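Local coordinates for resiniferatoxin-binding, phosphotriesterase-related protein (Rhodobacter sphaeroides 2.4.1, PDB 3K2G), which binds two zinc ions per subunit in a TIM-barrel active site and is probably a phosphoric ester hydrolase of the phosphotriesterase family, at residues E187-L192 with A217-D222; V247-L252 with L288-H293; I264-F269 with V275-D280; F306-M309 with R313-G316. One frame throughout, in Å; residues are numbered along the deposited sequence.

Contact 1 of 4, residues E187-L192 with A217-D222; sequences EEEKSL and AHRVLD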
# COMPACT_ATOMS: atom_id res chain seq x y z
N GLU B 187 12.19 29.77 -21.49
CA GLU B 187 11.88 31.07 -20.91
C GLU B 187 11.68 30.94 -19.40
O GLU B 187 12.16 31.76 -18.63
CB GLU B 187 10.62 31.65 -21.55
CG GLU B 187 10.68 31.82 -23.07
CD GLU B 187 10.72 30.49 -23.83
OE1 GLU B 187 9.76 29.70 -23.72
OE2 GLU B 187 11.72 30.23 -24.53
N GLU B 188 10.95 29.91 -18.99
CA GLU B 188 10.69 29.69 -17.58
C GLU B 188 11.99 29.35 -16.85
O GLU B 188 12.18 29.74 -15.70
CB GLU B 188 9.65 28.58 -17.41
CG GLU B 188 8.37 28.86 -18.20
CD GLU B 188 7.37 27.74 -18.14
OE1 GLU B 188 7.79 26.56 -18.08
OE2 GLU B 188 6.16 28.03 -18.18
N GLU B 189 12.87 28.63 -17.54
CA GLU B 189 14.16 28.25 -16.97
C GLU B 189 15.01 29.50 -16.76
O GLU B 189 15.68 29.65 -15.73
CB GLU B 189 14.91 27.28 -17.90
CG GLU B 189 16.19 26.74 -17.29
CD GLU B 189 16.93 25.78 -18.21
OE1 GLU B 189 16.32 24.77 -18.63
OE2 GLU B 189 18.11 26.02 -18.50
N LYS B 190 14.99 30.39 -17.75
CA LYS B 190 15.74 31.64 -17.68
C LYS B 190 15.18 32.46 -16.53
O LYS B 190 15.92 33.06 -15.75
CB LYS B 190 15.58 32.44 -18.98
CG LYS B 190 16.37 33.74 -19.00
CD LYS B 190 16.01 34.59 -20.22
CE LYS B 190 14.56 35.04 -20.16
NZ LYS B 190 14.13 35.74 -21.40
N SER B 191 13.86 32.48 -16.43
CA SER B 191 13.18 33.21 -15.37
C SER B 191 13.63 32.69 -14.00
O SER B 191 13.98 33.47 -13.12
CB SER B 191 11.67 33.04 -15.51
OG SER B 191 10.98 33.56 -14.38
N LEU B 192 13.62 31.37 -13.84
CA LEU B 192 14.02 30.75 -12.58
C LEU B 192 15.49 30.99 -12.25
O LEU B 192 15.84 31.17 -11.09
CB LEU B 192 13.73 29.25 -12.61
CG LEU B 192 14.03 28.51 -11.30
CD1 LEU B 192 13.23 29.13 -10.17
CD2 LEU B 192 13.69 27.03 -11.44
N ALA B 217 9.94 18.92 -9.29
CA ALA B 217 10.58 19.55 -8.13
C ALA B 217 12.09 19.34 -7.98
O ALA B 217 12.82 20.28 -7.69
CB ALA B 217 9.87 19.12 -6.85
N HIS B 218 12.56 18.11 -8.17
CA HIS B 218 13.99 17.86 -8.04
C HIS B 218 14.79 18.58 -9.13
O HIS B 218 15.90 19.04 -8.88
CB HIS B 218 14.29 16.35 -8.04
CG HIS B 218 14.10 15.70 -6.71
ND1 HIS B 218 14.92 15.96 -5.63
CD2 HIS B 218 13.18 14.81 -6.27
CE1 HIS B 218 14.50 15.27 -4.58
NE2 HIS B 218 13.45 14.56 -4.94
N ARG B 219 14.22 18.68 -10.33
CA ARG B 219 14.91 19.39 -11.41
C ARG B 219 14.95 20.88 -11.06
O ARG B 219 15.92 21.57 -11.37
CB ARG B 219 14.19 19.18 -12.74
CG ARG B 219 14.80 20.00 -13.88
CD ARG B 219 14.06 19.83 -15.20
NE ARG B 219 14.61 20.71 -16.24
CZ ARG B 219 14.10 20.86 -17.46
NH1 ARG B 219 13.01 20.19 -17.81
NH2 ARG B 219 14.68 21.68 -18.32
N VAL B 220 13.88 21.36 -10.43
CA VAL B 220 13.79 22.76 -10.02
C VAL B 220 14.87 23.05 -8.98
O VAL B 220 15.59 24.04 -9.10
CB VAL B 220 12.40 23.10 -9.39
CG1 VAL B 220 12.50 24.37 -8.54
CG2 VAL B 220 11.37 23.32 -10.49
N LEU B 221 14.97 22.19 -7.97
CA LEU B 221 15.97 22.38 -6.93
C LEU B 221 17.39 22.24 -7.48
O LEU B 221 18.31 22.92 -7.01
CB LEU B 221 15.76 21.40 -5.77
CG LEU B 221 14.48 21.61 -4.95
CD1 LEU B 221 14.48 20.65 -3.75
CD2 LEU B 221 14.40 23.06 -4.46
N ASP B 222 17.57 21.36 -8.46
CA ASP B 222 18.88 21.17 -9.07
C ASP B 222 19.33 22.50 -9.68
O ASP B 222 20.50 22.89 -9.56
CB ASP B 222 18.83 20.11 -10.18
CG ASP B 222 18.82 18.68 -9.65
OD1 ASP B 222 18.88 18.49 -8.42
OD2 ASP B 222 18.75 17.75 -10.47

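Contact 2 of 4, residues V247-L252 with L288-H293; sequences VYQATL and LGLADH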
# COMPACT_ATOMS: atom_id res chain seq x y z
N VAL B 247 7.89 9.33 -1.13
CA VAL B 247 9.33 9.33 -1.39
C VAL B 247 9.71 10.66 -2.03
O VAL B 247 10.64 11.33 -1.60
CB VAL B 247 9.72 8.15 -2.31
CG1 VAL B 247 11.17 8.30 -2.77
CG2 VAL B 247 9.53 6.83 -1.57
N TYR B 248 8.96 11.05 -3.06
CA TYR B 248 9.18 12.30 -3.76
C TYR B 248 9.15 13.47 -2.77
O TYR B 248 10.10 14.24 -2.68
CB TYR B 248 8.09 12.48 -4.82
CG TYR B 248 8.06 13.82 -5.53
CD1 TYR B 248 9.05 14.17 -6.45
CD2 TYR B 248 6.99 14.70 -5.36
CE1 TYR B 248 8.97 15.34 -7.19
CE2 TYR B 248 6.90 15.88 -6.09
CZ TYR B 248 7.89 16.20 -7.01
OH TYR B 248 7.78 17.35 -7.76
N GLN B 249 8.06 13.58 -2.01
CA GLN B 249 7.95 14.68 -1.06
C GLN B 249 9.02 14.69 0.02
O GLN B 249 9.58 15.75 0.32
CB GLN B 249 6.56 14.69 -0.41
CG GLN B 249 5.43 14.81 -1.43
CD GLN B 249 4.12 15.29 -0.82
OE1 GLN B 249 3.76 14.90 0.29
NE2 GLN B 249 3.39 16.14 -1.56
N ALA B 250 9.30 13.53 0.61
CA ALA B 250 10.30 13.45 1.67
C ALA B 250 11.70 13.77 1.17
O ALA B 250 12.47 14.45 1.86
CB ALA B 250 10.27 12.05 2.32
N THR B 251 12.05 13.30 -0.02
CA THR B 251 13.38 13.55 -0.55
C THR B 251 13.59 15.03 -0.87
O THR B 251 14.72 15.52 -0.83
CB THR B 251 13.66 12.69 -1.79
OG1 THR B 251 12.62 12.87 -2.76
CG2 THR B 251 13.76 11.22 -1.40
N LEU B 252 12.50 15.73 -1.18
CA LEU B 252 12.57 17.15 -1.46
C LEU B 252 12.79 17.87 -0.14
O LEU B 252 13.59 18.80 -0.06
CB LEU B 252 11.27 17.64 -2.09
CG LEU B 252 11.05 17.15 -3.52
CD1 LEU B 252 9.59 17.40 -3.92
CD2 LEU B 252 12.02 17.86 -4.46
N LEU B 288 1.13 14.22 7.97
CA LEU B 288 1.43 13.40 9.13
C LEU B 288 2.67 12.56 8.84
O LEU B 288 3.58 12.48 9.66
CB LEU B 288 0.27 12.46 9.44
CG LEU B 288 -0.72 12.91 10.53
CD1 LEU B 288 -1.24 14.31 10.23
CD2 LEU B 288 -1.86 11.90 10.60
N GLY B 289 2.68 11.95 7.65
CA GLY B 289 3.80 11.13 7.25
C GLY B 289 5.08 11.93 7.17
O GLY B 289 6.12 11.51 7.69
N LEU B 290 5.03 13.09 6.52
CA LEU B 290 6.23 13.92 6.42
C LEU B 290 6.75 14.19 7.83
O LEU B 290 7.95 14.11 8.08
CB LEU B 290 5.92 15.22 5.69
CG LEU B 290 5.82 15.13 4.16
CD1 LEU B 290 5.29 16.44 3.61
CD2 LEU B 290 7.20 14.81 3.56
N ALA B 291 5.84 14.49 8.76
CA ALA B 291 6.23 14.76 10.14
C ALA B 291 6.85 13.53 10.78
O ALA B 291 7.89 13.62 11.45
CB ALA B 291 5.02 15.22 10.95
N ASP B 292 6.22 12.37 10.58
CA ASP B 292 6.70 11.10 11.12
C ASP B 292 8.14 10.85 10.70
O ASP B 292 8.90 10.18 11.39
CB ASP B 292 5.84 9.92 10.65
CG ASP B 292 4.50 9.85 11.35
OD1 ASP B 292 4.47 9.99 12.59
OD2 ASP B 292 3.48 9.64 10.66
N HIS B 293 8.51 11.38 9.54
CA HIS B 293 9.87 11.19 9.05
C HIS B 293 10.83 12.30 9.45
O HIS B 293 11.98 12.32 9.01
CB HIS B 293 9.84 11.03 7.53
CG HIS B 293 9.08 9.82 7.08
ND1 HIS B 293 9.41 8.54 7.48
CD2 HIS B 293 8.00 9.69 6.27
CE1 HIS B 293 8.57 7.68 6.94
NE2 HIS B 293 7.70 8.35 6.20

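Contact 3 of 4, residues I264-F269 with V275-D280; sequences IGMDFF and VQCPSD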
# COMPACT_ATOMS: atom_id res chain seq x y z
N ILE B 264 -4.98 23.85 0.48
CA ILE B 264 -5.92 23.41 1.50
C ILE B 264 -7.30 23.99 1.23
O ILE B 264 -7.46 25.20 1.13
CB ILE B 264 -5.50 23.89 2.89
CG1 ILE B 264 -4.12 23.34 3.24
CG2 ILE B 264 -6.57 23.50 3.91
CD1 ILE B 264 -4.03 21.83 3.23
N GLY B 265 -8.30 23.11 1.15
CA GLY B 265 -9.65 23.58 0.92
C GLY B 265 -10.05 23.57 -0.55
O GLY B 265 -11.25 23.59 -0.86
N MSE B 266 -9.06 23.53 -1.44
CA MSE B 266 -9.32 23.52 -2.88
C MSE B 266 -9.63 22.11 -3.34
O MSE B 266 -8.77 21.22 -3.31
CB MSE B 266 -8.11 24.04 -3.67
CG MSE B 266 -8.19 23.92 -5.21
SE MSE B 266 -6.65 24.77 -5.97
CE MSE B 266 -5.99 23.51 -7.35
N ASP B 267 -10.86 21.90 -3.79
CA ASP B 267 -11.29 20.59 -4.24
C ASP B 267 -11.87 20.59 -5.64
O ASP B 267 -12.71 19.76 -5.97
CB ASP B 267 -12.32 20.03 -3.25
CG ASP B 267 -13.59 20.87 -3.20
OD1 ASP B 267 -13.51 22.10 -3.42
OD2 ASP B 267 -14.67 20.29 -2.94
N PHE B 268 -11.41 21.52 -6.48
CA PHE B 268 -11.92 21.62 -7.85
C PHE B 268 -11.32 20.58 -8.78
O PHE B 268 -10.28 19.97 -8.49
CB PHE B 268 -11.62 22.99 -8.45
CG PHE B 268 -11.90 24.15 -7.54
CD1 PHE B 268 -13.04 24.18 -6.74
CD2 PHE B 268 -11.03 25.24 -7.50
CE1 PHE B 268 -13.32 25.28 -5.92
CE2 PHE B 268 -11.30 26.34 -6.68
CZ PHE B 268 -12.44 26.36 -5.90
N PHE B 269 -11.99 20.38 -9.91
CA PHE B 269 -11.51 19.50 -10.96
C PHE B 269 -11.19 20.46 -12.11
O PHE B 269 -12.07 21.19 -12.57
CB PHE B 269 -12.58 18.51 -11.43
CG PHE B 269 -12.14 17.67 -12.60
CD1 PHE B 269 -11.13 16.72 -12.44
CD2 PHE B 269 -12.69 17.85 -13.86
CE1 PHE B 269 -10.67 15.97 -13.53
CE2 PHE B 269 -12.24 17.11 -14.96
CZ PHE B 269 -11.23 16.17 -14.79
N VAL B 275 -7.09 17.38 -14.29
CA VAL B 275 -6.55 17.01 -12.99
C VAL B 275 -7.51 17.34 -11.86
O VAL B 275 -8.28 18.30 -11.93
CB VAL B 275 -5.19 17.68 -12.73
CG1 VAL B 275 -4.17 17.16 -13.72
CG2 VAL B 275 -5.31 19.20 -12.84
N GLN B 276 -7.44 16.54 -10.80
CA GLN B 276 -8.31 16.70 -9.65
C GLN B 276 -7.54 17.08 -8.38
O GLN B 276 -6.54 16.45 -8.04
CB GLN B 276 -9.06 15.39 -9.40
CG GLN B 276 -9.93 15.38 -8.15
CD GLN B 276 -11.19 16.21 -8.31
OE1 GLN B 276 -11.98 15.99 -9.23
NE2 GLN B 276 -11.38 17.16 -7.41
N CYS B 277 -8.01 18.11 -7.69
CA CYS B 277 -7.39 18.53 -6.45
C CYS B 277 -7.70 17.48 -5.40
O CYS B 277 -8.84 17.05 -5.27
CB CYS B 277 -7.95 19.88 -5.99
SG CYS B 277 -7.60 21.22 -7.13
N PRO B 278 -6.69 17.08 -4.61
CA PRO B 278 -6.86 16.07 -3.56
C PRO B 278 -7.69 16.61 -2.41
O PRO B 278 -7.88 17.82 -2.29
CB PRO B 278 -5.42 15.77 -3.15
CG PRO B 278 -4.79 17.12 -3.24
CD PRO B 278 -5.33 17.65 -4.57
N SER B 279 -8.17 15.71 -1.56
CA SER B 279 -8.99 16.08 -0.40
C SER B 279 -8.11 16.50 0.77
O SER B 279 -6.94 16.12 0.84
CB SER B 279 -9.83 14.90 0.05
OG SER B 279 -9.02 13.92 0.67
N ASP B 280 -8.67 17.27 1.70
CA ASP B 280 -7.89 17.70 2.85
C ASP B 280 -7.46 16.53 3.72
O ASP B 280 -6.43 16.59 4.39
CB ASP B 280 -8.68 18.72 3.67
CG ASP B 280 -8.75 20.08 2.99
OD1 ASP B 280 -7.95 20.31 2.05
OD2 ASP B 280 -9.59 20.91 3.40
O HOH W 1 -6.21 20.20 -2.65

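Contact 4 of 4, residues F306-M309 with R313-G316; sequences FVKM and RYGG. With DTV ((2S,3S)-1,4-dimercaptobutane-2,3-diol), chain K.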
# COMPACT_ATOMS: atom_id res chain seq x y z
N PHE B 306 -7.17 32.31 -5.45
CA PHE B 306 -6.77 32.98 -6.68
C PHE B 306 -7.91 33.24 -7.66
O PHE B 306 -7.67 33.71 -8.76
CB PHE B 306 -5.64 32.19 -7.37
CG PHE B 306 -6.10 30.99 -8.13
CD1 PHE B 306 -6.13 31.00 -9.52
CD2 PHE B 306 -6.49 29.83 -7.46
CE1 PHE B 306 -6.55 29.88 -10.24
CE2 PHE B 306 -6.91 28.70 -8.17
CZ PHE B 306 -6.93 28.73 -9.56
N VAL B 307 -9.14 32.93 -7.24
CA VAL B 307 -10.33 33.17 -8.06
C VAL B 307 -11.48 33.54 -7.13
O VAL B 307 -11.49 33.14 -5.96
CB VAL B 307 -10.75 31.93 -8.90
CG1 VAL B 307 -9.70 31.65 -9.98
CG2 VAL B 307 -10.93 30.73 -8.00
N LYS B 308 -12.44 34.31 -7.63
CA LYS B 308 -13.58 34.74 -6.83
C LYS B 308 -14.32 33.63 -6.08
O LYS B 308 -14.69 33.81 -4.92
CB LYS B 308 -14.60 35.49 -7.69
CG LYS B 308 -14.13 36.84 -8.23
CD LYS B 308 -15.33 37.68 -8.67
CE LYS B 308 -14.91 39.04 -9.23
NZ LYS B 308 -14.19 38.92 -10.53
N MSE B 309 -14.52 32.49 -6.73
CA MSE B 309 -15.28 31.42 -6.10
C MSE B 309 -14.62 30.82 -4.86
O MSE B 309 -15.23 30.01 -4.17
CB MSE B 309 -15.63 30.31 -7.10
CG MSE B 309 -14.50 29.43 -7.56
SE MSE B 309 -15.17 28.13 -8.87
CE MSE B 309 -16.00 26.81 -7.64
N ARG B 313 -17.74 35.04 0.16
CA ARG B 313 -18.80 35.81 -0.48
C ARG B 313 -19.40 35.06 -1.66
O ARG B 313 -20.58 35.23 -1.99
CB ARG B 313 -18.24 37.15 -0.95
CG ARG B 313 -18.88 37.71 -2.21
CD ARG B 313 -20.17 38.43 -1.94
NE ARG B 313 -20.74 39.01 -3.16
CZ ARG B 313 -21.64 38.41 -3.92
NH1 ARG B 313 -22.10 37.21 -3.59
NH2 ARG B 313 -22.11 39.03 -5.00
N TYR B 314 -18.60 34.22 -2.31
CA TYR B 314 -19.08 33.46 -3.46
C TYR B 314 -19.26 31.97 -3.18
O TYR B 314 -19.24 31.16 -4.11
CB TYR B 314 -18.14 33.65 -4.65
CG TYR B 314 -18.14 35.05 -5.20
CD1 TYR B 314 -19.27 35.55 -5.86
CD2 TYR B 314 -17.04 35.89 -5.03
CE1 TYR B 314 -19.29 36.86 -6.34
CE2 TYR B 314 -17.06 37.19 -5.51
CZ TYR B 314 -18.18 37.67 -6.16
OH TYR B 314 -18.19 38.97 -6.64
N GLY B 315 -19.43 31.63 -1.91
CA GLY B 315 -19.63 30.24 -1.54
C GLY B 315 -18.36 29.46 -1.26
O GLY B 315 -18.41 28.25 -1.01
N GLY B 316 -17.22 30.15 -1.31
CA GLY B 316 -15.94 29.51 -1.07
C GLY B 316 -15.49 29.49 0.37
O GLY B 316 -16.24 29.88 1.26
S1 DTV K . -1.78 27.07 -13.54
C1 DTV K . -1.58 28.78 -12.83
C2 DTV K . -2.87 29.60 -12.84
O2 DTV K . -3.83 28.91 -12.04
C3 DTV K . -2.63 31.00 -12.25
O3 DTV K . -2.21 30.88 -10.91
C4 DTV K . -3.89 31.87 -12.27
S4 DTV K . -3.51 33.61 -12.59
O HOH W 2 -17.76 28.82 -4.66

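Contact 1 of 4, residues E187-L192 with A217-D222
Arg219 and Val220 reach from the first turns of helix 217-226 to Glu189 and Leu192 on the neighbouring helix 186-202. The helices stand well apart: the nearest CA atoms, those of Leu192 and Val220, are separated by 8.4 Å, and side chains alone span the gap. Ala217 and His218, which start the second segment, turn instead to helix 246-255. Arg219 then sends its chain straight out, with CG anti to the backbone N (chi1 175°) and no bend as far as NE, which carries the guanidinium across to Glu189. There NH2 lies 3.5 Å from Glu189 OE1 in a long salt bridge, without a hydrogen bond. The carboxylate oxygen comes to the edge of the guanidinium, but the two planes are turned 72° apart, so the groups do not pair face to face or through two parallel bonds. Each charge has a second partner, Arg193 for Glu189 OE2 and the ring of Phe184, in a cation-pi contact, for Arg219. One residue on, Val220 lies deeper. Its CG1 meets Leu192 CD2 at 4.1 Å, the two side chains crossing at about a right angle. Leu221 points away from helix 186-202 and touches Thr234 and Leu236 of strand 234-236, and Asp222 forms a salt bridge with Arg255. A charged pair on the more exposed side and an aliphatic pair next to the strands join two successive helices in the outer layer of the TIM barrel, packed around the parallel strands 175-178, 206-208 and 234-236.

Contact 2 of 4, residues V247-L252 with L288-H293
Two consecutive helices of the TIM barrel's outer layer, 246-255 and 280-292, meet where Leu290 fits against Gln249 and Ala250. The backbones come close, with 6.3 Å between the CA atoms of Ala250 and Leu290, and every close contact is made by this one leucine. Its side chain points at the opposing helix with CG anti to the carbonyl carbon (chi1 -78°), and its two methyl groups divide the work. CD2 rests on the backbone of the other helix, 3.8 Å from Ala250 N, with Ala250 CB at 4.3 Å. The same methyl touches Gln249 CB at 4.0 Å. CD1 lies alongside the far end of that glutamine, 4.0 Å from Gln249 OE1, a van der Waals contact between a methyl and a carbonyl oxygen. The glutamine and leucine side chains cross at about a right angle. Gln249 offers its CB and its amide oxygen to Leu290 while its NE2 is hydrogen-bonded to Ser242 OG, a bond that fixes the amide end; no hydrogen bond passes between the two segments, and the contact is wholly buried. Further along helix 246-255, Leu252 CD1 sits 3.6 Å above the centre of the Tyr248 ring, on the flank that meets Ala217 and His218 of helix 217-226. The outer flank meets a second subunit, where Ala250 packs on Val247 and Val247 on His293 of that neighbouring chain. On the inner side, strand 258-261 lies beneath both helices: its Phe261 touches both Gln249 and Leu290, and its Leu259 touches Leu252 and Leu290.

Contact 3 of 4, residues I264-F269 with V275-D280
Two straight hydrogen bonds tie segment 264-269 to 275-280. Asp280 OD1 accepts from Gly265 N through its syn lone pair, over 3.0 Å (161° at the hydrogen), and Cys277 N donates to Phe268 O, also over 3.0 Å (167°). Beyond the Cys277–Phe268 bond the chain folds back as a short beta hairpin, strands 269-270 and 275-276, in the loop after barrel strand 258-261. Phe269 and Gln276 form an antiparallel non-hydrogen-bonded pair, while at the other end Ser279 N-caps helix 280-292, whose first residue is Asp280. A water lies 2.8 Å from Met266 O and 2.9 Å from Pro278 O. Gln276, bent at chi2 (73°), turns its NE2 back for weak bonds to Asp267 O and to its neighbour Cys277 O, while its OE1 accepts from Arg329 of the third subunit.

Packing fills in between the segments. Cys277 points into the facing segment with its CB 3.1 Å from Met266 O. The side chain of Met266, a selenomethionine, lies about 5 Å from that of the zinc ligand Asp304. Outermost, Phe269 crosses Gln276, whose CB lies in plane at the ring edge, and Phe269 CD1 comes 3.3 Å from Val275 O.

Contact 4 of 4, residues F306-M309 with R313-G316
Lys308 and Tyr314 run side by side, pointing the same way, in the loop that follows barrel strand 299-301. This loop leads from the zinc ligand Asp304 past the ligand pocket to helix 321-332 of the TIM barrel. The side chains touch through carbon. The lysine methylenes follow the tyrosine from CD2 out to the hydroxyl, with Lys308 CB 3.6 Å from Tyr314 CD2 and Lys308 CD at 3.7 Å from Tyr314 OH. The lysine's own carbonyl comes closer still, Lys308 O lying 3.1 Å from Tyr314 CD2, oblique to the ring. On one face of the ring, Arg313 CG stands 3.7 Å above the centre. Past CD the lysine bends at chi4 (69°), and its NZ leaves the tyrosine for hydrogen bonds to His78 O and Ala81 O, with a long, weak ion pair to Asp83; the polar end is thus held by another part of the chain.

Direct hydrogen bonds between the segments are absent, and a water takes their place: it donates to both Met309 O and Tyr314 O, each at 2.8 Å, and so bridges the two backbones. Outside the pair, Gly315 O accepts a bond from Arg70 of the third subunit.

Ligand contact falls to Phe306 at the other end of the loop, where the aromatic side chain lies against the bound dimercaptobutanediol, its CE1 3.4 Å from O2 of that molecule. The tightest backbone approach comes from Gly316, which has no side chain: its CA makes a CA-H...O contact with Met309 O at 3.2 Å.

Contacts 1 and 2 belong to the helical shell of the barrel and touch each other: helix 217-226 meets helix 246-255 through a probable hydrogen bond between His218 and Thr251 and through Leu252 against Ala217. Contact 1 is partly exposed and adds a long salt bridge to its aliphatic pair, whereas contact 2 is wholly buried and rests on one leucine. Contacts 3 and 4 lie instead in loops near the active site, about 15 Å apart by their centres, where Phe268 packs on Met309. Here water and backbone carbonyls matter more; contact 3 has one backbone-to-backbone hydrogen bond and one to a carboxylate, contact 4 no direct one. Both also touch the third subunit, as contacts 1 and 2 touch the second.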